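Local atomic coordinates of polyisoprenyl-teichoic acid--peptidoglycan teichoic acid transferase TagV (Bacillus subtilis, PDB entry 6UF3), a protein that belongs to the LytR-CpsA-Psr family, a group of bacterial cell-envelope proteins built around a mixed beta sheet flanked by helices. Residues V31-L43 / E247-Y259. Sequence-based numbering, arbitrary orientation.
Sequences VTLDPKNKTMKML and EKVRKTLQEHLDY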
loop_
_atom_site.group_PDB
_atom_site.type_symbol
_atom_site.label_atom_id
_atom_site.label_comp_id
_atom_site.label_asym_id
_atom_site.label_seq_id
_atom_site.Cartn_x
_atom_site.Cartn_y
_atom_site.Cartn_z
ATOM N N VAL A 31 -5.311 -3.056 3.178
ATOM C CA VAL A 31 -6.709 -2.625 3.226
ATOM C C VAL A 31 -7.546 -3.839 3.595
ATOM O O VAL A 31 -7.363 -4.917 3.019
ATOM C CB VAL A 31 -7.166 -2.030 1.880
ATOM C CG1 VAL A 31 -8.672 -1.717 1.903
ATOM C CG2 VAL A 31 -6.361 -0.786 1.548
ATOM N N THR A 32 -8.447 -3.685 4.566
ATOM C CA THR A 32 -9.412 -4.730 4.874
ATOM C C THR A 32 -10.798 -4.257 4.438
ATOM O O THR A 32 -11.111 -3.069 4.525
ATOM C CB THR A 32 -9.398 -5.125 6.361
ATOM O OG1 THR A 32 -9.599 -3.971 7.185
ATOM C CG2 THR A 32 -8.045 -5.741 6.740
ATOM N N LEU A 33 -11.600 -5.180 3.931
ATOM C CA LEU A 33 -12.890 -4.847 3.332
ATOM C C LEU A 33 -13.968 -5.746 3.916
ATOM O O LEU A 33 -13.777 -6.960 4.066
ATOM C CB LEU A 33 -12.841 -4.997 1.797
ATOM C CG LEU A 33 -11.853 -4.128 1.006
ATOM C CD1 LEU A 33 -10.500 -4.840 0.830
ATOM C CD2 LEU A 33 -12.417 -3.765 -0.350
ATOM N N ASP A 34 -15.108 -5.136 4.261
ATOM C CA ASP A 34 -16.297 -5.868 4.680
ATOM C C ASP A 34 -17.368 -5.500 3.662
ATOM O O ASP A 34 -18.083 -4.489 3.829
ATOM C CB ASP A 34 -16.697 -5.505 6.109
ATOM C CG ASP A 34 -17.866 -6.324 6.619
ATOM O OD1 ASP A 34 -18.391 -7.172 5.866
ATOM O OD2 ASP A 34 -18.272 -6.103 7.779
ATOM N N PRO A 35 -17.468 -6.255 2.556
ATOM C CA PRO A 35 -18.382 -5.852 1.475
ATOM C C PRO A 35 -19.844 -5.920 1.850
ATOM O O PRO A 35 -20.643 -5.122 1.333
ATOM C CB PRO A 35 -18.050 -6.839 0.343
ATOM C CG PRO A 35 -16.643 -7.265 0.607
ATOM C CD PRO A 35 -16.534 -7.315 2.123
ATOM N N LYS A 36 -20.233 -6.855 2.719
ATOM C CA LYS A 36 -21.631 -6.920 3.131
ATOM C C LYS A 36 -22.084 -5.616 3.772
ATOM O O LYS A 36 -23.256 -5.249 3.663
ATOM C CB LYS A 36 -21.844 -8.090 4.092
ATOM C CG LYS A 36 -22.208 -9.394 3.394
ATOM C CD LYS A 36 -21.830 -10.604 4.236
ATOM C CE LYS A 36 -21.930 -11.895 3.437
ATOM N NZ LYS A 36 -20.949 -12.915 3.915
ATOM N N ASN A 37 -21.167 -4.901 4.424
ATOM C CA ASN A 37 -21.460 -3.646 5.103
ATOM C C ASN A 37 -20.861 -2.434 4.407
ATOM O O ASN A 37 -20.962 -1.323 4.936
ATOM C CB ASN A 37 -20.950 -3.707 6.550
ATOM C CG ASN A 37 -21.759 -4.655 7.403
ATOM O OD1 ASN A 37 -22.988 -4.602 7.401
ATOM N ND2 ASN A 37 -21.081 -5.529 8.134
ATOM N N LYS A 38 -20.216 -2.622 3.253
ATOM C CA LYS A 38 -19.596 -1.538 2.489
ATOM C C LYS A 38 -18.617 -0.733 3.341
ATOM O O LYS A 38 -18.623 0.501 3.322
ATOM C CB LYS A 38 -20.661 -0.614 1.878
ATOM C CG LYS A 38 -21.551 -1.277 0.858
ATOM C CD LYS A 38 -22.769 -0.408 0.570
ATOM C CE LYS A 38 -23.066 -0.314 -0.914
ATOM N NZ LYS A 38 -23.098 -1.652 -1.578
ATOM N N THR A 39 -17.754 -1.432 4.091
ATOM C CA THR A 39 -16.776 -0.722 4.908
ATOM C C THR A 39 -15.358 -1.134 4.533
ATOM O O THR A 39 -15.138 -2.191 3.932
ATOM C CB THR A 39 -16.996 -0.957 6.411
ATOM O OG1 THR A 39 -16.932 -2.358 6.700
ATOM C CG2 THR A 39 -18.366 -0.409 6.841
ATOM N N MET A 40 -14.407 -0.263 4.895
ATOM C CA MET A 40 -12.977 -0.458 4.650
ATOM C C MET A 40 -12.146 0.069 5.812
ATOM O O MET A 40 -12.492 1.064 6.448
ATOM C CB MET A 40 -12.480 0.284 3.399
ATOM C CG MET A 40 -12.950 -0.231 2.067
ATOM S SD MET A 40 -11.923 0.510 0.768
ATOM C CE MET A 40 -13.081 0.434 -0.604
ATOM N N LYS A 41 -10.996 -0.574 6.033
ATOM C CA LYS A 41 -9.968 -0.059 6.928
ATOM C C LYS A 41 -8.640 -0.082 6.187
ATOM O O LYS A 41 -8.472 -0.852 5.238
ATOM C CB LYS A 41 -9.873 -0.873 8.223
ATOM C CG LYS A 41 -11.202 -0.942 8.951
ATOM C CD LYS A 41 -11.061 -1.382 10.406
ATOM C CE LYS A 41 -12.418 -1.556 11.045
ATOM N NZ LYS A 41 -13.175 -0.278 11.181
ATOM N N MET A 42 -7.718 0.794 6.598
ATOM C CA MET A 42 -6.445 0.949 5.898
ATOM C C MET A 42 -5.318 1.176 6.894
ATOM O O MET A 42 -5.492 1.889 7.882
ATOM C CB MET A 42 -6.487 2.119 4.888
ATOM C CG MET A 42 -5.170 2.278 4.092
ATOM S SD MET A 42 -5.137 3.652 2.923
ATOM C CE MET A 42 -6.481 3.192 1.828
ATOM N N LEU A 43 -4.159 0.569 6.615
ATOM C CA LEU A 43 -2.996 0.666 7.480
ATOM C C LEU A 43 -1.734 0.632 6.625
ATOM O O LEU A 43 -1.545 -0.323 5.874
ATOM C CB LEU A 43 -3.011 -0.503 8.469
ATOM C CG LEU A 43 -1.820 -0.834 9.357
ATOM C CD1 LEU A 43 -1.755 0.138 10.529
ATOM C CD2 LEU A 43 -1.956 -2.258 9.831
ATOM N N GLU A 247 -1.296 -4.720 19.348
ATOM C CA GLU A 247 -2.339 -5.655 19.751
ATOM C C GLU A 247 -3.720 -5.089 19.442
ATOM O O GLU A 247 -4.615 -5.822 18.999
ATOM C CB GLU A 247 -2.212 -6.004 21.239
ATOM C CG GLU A 247 -1.154 -7.064 21.537
ATOM C CD GLU A 247 -1.279 -8.303 20.651
ATOM O OE1 GLU A 247 -2.412 -8.776 20.421
ATOM O OE2 GLU A 247 -0.237 -8.806 20.180
ATOM N N LYS A 248 -3.907 -3.775 19.646
ATOM C CA LYS A 248 -5.197 -3.171 19.300
ATOM C C LYS A 248 -5.437 -3.167 17.787
ATOM O O LYS A 248 -6.557 -3.427 17.328
ATOM C CB LYS A 248 -5.285 -1.750 19.873
ATOM C CG LYS A 248 -6.612 -1.032 19.609
ATOM C CD LYS A 248 -7.757 -1.745 20.283
ATOM C CE LYS A 248 -9.037 -0.912 20.256
ATOM N NZ LYS A 248 -10.138 -1.663 20.900
ATOM N N VAL A 249 -4.415 -2.839 16.998
ATOM C CA VAL A 249 -4.560 -2.876 15.540
ATOM C C VAL A 249 -4.942 -4.279 15.090
ATOM O O VAL A 249 -5.837 -4.462 14.253
ATOM C CB VAL A 249 -3.267 -2.405 14.848
ATOM C CG1 VAL A 249 -3.306 -2.757 13.352
ATOM C CG2 VAL A 249 -3.068 -0.924 15.026
ATOM N N ARG A 250 -4.235 -5.289 15.615
ATOM C CA ARG A 250 -4.549 -6.677 15.300
ATOM C C ARG A 250 -6.009 -6.982 15.596
ATOM O O ARG A 250 -6.722 -7.523 14.746
ATOM C CB ARG A 250 -3.638 -7.620 16.095
ATOM C CG ARG A 250 -2.200 -7.653 15.633
ATOM C CD ARG A 250 -1.343 -8.507 16.567
ATOM N NE ARG A 250 -0.024 -8.731 15.991
ATOM C CZ ARG A 250 0.983 -9.284 16.657
ATOM N NH1 ARG A 250 0.827 -9.658 17.929
ATOM N NH2 ARG A 250 2.152 -9.455 16.056
ATOM N N LYS A 251 -6.472 -6.640 16.804
ATOM C CA LYS A 251 -7.844 -6.961 17.179
ATOM C C LYS A 251 -8.838 -6.230 16.288
ATOM O O LYS A 251 -9.880 -6.785 15.918
ATOM C CB LYS A 251 -8.088 -6.610 18.649
ATOM C CG LYS A 251 -7.810 -7.757 19.611
ATOM C CD LYS A 251 -8.417 -7.496 20.978
ATOM C CE LYS A 251 -7.521 -6.597 21.816
ATOM N NZ LYS A 251 -6.281 -7.292 22.255
ATOM N N THR A 252 -8.524 -4.991 15.920
ATOM C CA THR A 252 -9.429 -4.206 15.082
ATOM C C THR A 252 -9.562 -4.812 13.691
ATOM O O THR A 252 -10.676 -4.953 13.164
ATOM C CB THR A 252 -8.927 -2.767 15.001
ATOM O OG1 THR A 252 -8.888 -2.221 16.327
ATOM C CG2 THR A 252 -9.859 -1.913 14.136
ATOM N N LEU A 253 -8.431 -5.184 13.084
ATOM C CA LEU A 253 -8.464 -5.793 11.752
ATOM C C LEU A 253 -9.126 -7.166 11.789
ATOM O O LEU A 253 -9.904 -7.515 10.892
ATOM C CB LEU A 253 -7.046 -5.899 11.189
ATOM C CG LEU A 253 -6.350 -4.570 10.912
ATOM C CD1 LEU A 253 -4.958 -4.779 10.361
ATOM C CD2 LEU A 253 -7.191 -3.699 9.969
ATOM N N GLN A 254 -8.823 -7.959 12.818
ATOM C CA GLN A 254 -9.465 -9.257 13.000
ATOM C C GLN A 254 -10.976 -9.126 13.101
ATOM O O GLN A 254 -11.720 -9.882 12.462
ATOM C CB GLN A 254 -8.908 -9.931 14.254
ATOM C CG GLN A 254 -7.497 -10.427 14.063
ATOM C CD GLN A 254 -6.786 -10.680 15.370
ATOM O OE1 GLN A 254 -7.353 -10.500 16.461
ATOM N NE2 GLN A 254 -5.535 -11.121 15.276
ATOM N N GLU A 255 -11.453 -8.180 13.919
ATOM C CA GLU A 255 -12.893 -7.979 14.038
ATOM C C GLU A 255 -13.492 -7.555 12.707
ATOM O O GLU A 255 -14.570 -8.032 12.327
ATOM C CB GLU A 255 -13.192 -6.945 15.127
ATOM N N HIS A 256 -12.807 -6.670 11.976
ATOM C CA HIS A 256 -13.342 -6.240 10.689
ATOM C C HIS A 256 -13.448 -7.415 9.727
ATOM O O HIS A 256 -14.413 -7.517 8.962
ATOM C CB HIS A 256 -12.474 -5.134 10.098
ATOM C CG HIS A 256 -13.109 -4.431 8.936
ATOM N ND1 HIS A 256 -12.439 -4.182 7.757
ATOM C CD2 HIS A 256 -14.360 -3.942 8.767
ATOM C CE1 HIS A 256 -13.244 -3.555 6.919
ATOM N NE2 HIS A 256 -14.416 -3.399 7.507
ATOM N N LEU A 257 -12.487 -8.336 9.784
ATOM C CA LEU A 257 -12.460 -9.481 8.884
ATOM C C LEU A 257 -13.264 -10.674 9.386
ATOM O O LEU A 257 -13.337 -11.686 8.683
ATOM C CB LEU A 257 -11.007 -9.919 8.637
ATOM C CG LEU A 257 -10.086 -8.959 7.884
ATOM C CD1 LEU A 257 -8.627 -9.436 7.963
ATOM C CD2 LEU A 257 -10.484 -8.833 6.414
ATOM N N ASP A 258 -13.871 -10.584 10.574
ATOM C CA ASP A 258 -14.557 -11.721 11.192
ATOM C C ASP A 258 -13.606 -12.906 11.354
ATOM O O ASP A 258 -13.981 -14.063 11.154
ATOM C CB ASP A 258 -15.803 -12.129 10.395
ATOM C CG ASP A 258 -16.852 -11.033 10.350
ATOM O OD1 ASP A 258 -16.918 -10.232 11.305
ATOM O OD2 ASP A 258 -17.618 -10.976 9.363
ATOM N N TYR A 259 -12.360 -12.613 11.719
ATOM C CA TYR A 259 -11.310 -13.614 11.853
ATOM C C TYR A 259 -10.803 -13.598 13.288
ATOM O O TYR A 259 -10.426 -12.542 13.805
ATOM C CB TYR A 259 -10.168 -13.340 10.856
ATOM C CG TYR A 259 -8.933 -14.213 11.017
ATOM C CD1 TYR A 259 -8.854 -15.463 10.410
ATOM C CD2 TYR A 259 -7.838 -13.777 11.762
ATOM C CE1 TYR A 259 -7.728 -16.257 10.551
ATOM C CE2 TYR A 259 -6.711 -14.568 11.910
ATOM C CZ TYR A 259 -6.661 -15.806 11.303
ATOM O OH TYR A 259 -5.536 -16.591 11.451
HETATM O O HOH W 1 -16.941 -6.949 9.914
HETATM O O HOH W 2 -19.490 -8.935 7.809
#
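His256, in the last turn of helix 243-257, lays its imidazole across the hairpin formed by strands 25-34 and 39-44, with a hydrogen bond to a threonine of each strand. Its CB lies 3.7 Å from CE of Lys41, and its CG 3.6 Å from the same methylene. With CG anti to the backbone N (chi1 -167°), the ring swings toward the sheet. ND1 then meets Thr32 OG1 at 2.9 Å and, on the far side of CE1, NE2 meets Thr39 OG1 at 2.8 Å; both hydroxyls lie near the ring plane, which fixes its rotation. CE1, between the two nitrogens, faces the carbonyl O of Thr32, which lies in the ring plane, and CD2 lies between Thr39 OG1 and Lys41 CE. One face carries the Lys41 chain in a CH-pi contact, CG standing 3.9 Å from the ring centroid, before a bend at chi4 takes NZ to a salt bridge with Asp220.

Leu253 and Leu257, before and after His256, cross Thr32 at about right angles, its CG2 resting against both. Farther toward the N-terminal end of the helix, Leu43 CD2 reaches tip to tip to Val249 CG1 (3.8 Å). At the other end, water 1 donates to both Asp34 OD2 and His256 O, joining the end of strand 25-34 to the end of the helix, where Asp258 leaves the helix in a Schellman motif. Asn37 ND2 also donates to Asp34 OD2, from above the carboxylate plane. The whole is a C-terminal helix packed on a face of the mixed sheet, running nearly antiparallel to strand 39-43 (152°), a layered alpha/beta arrangement in which a G1 bulge at Lys38 and Thr39 shapes the hairpin.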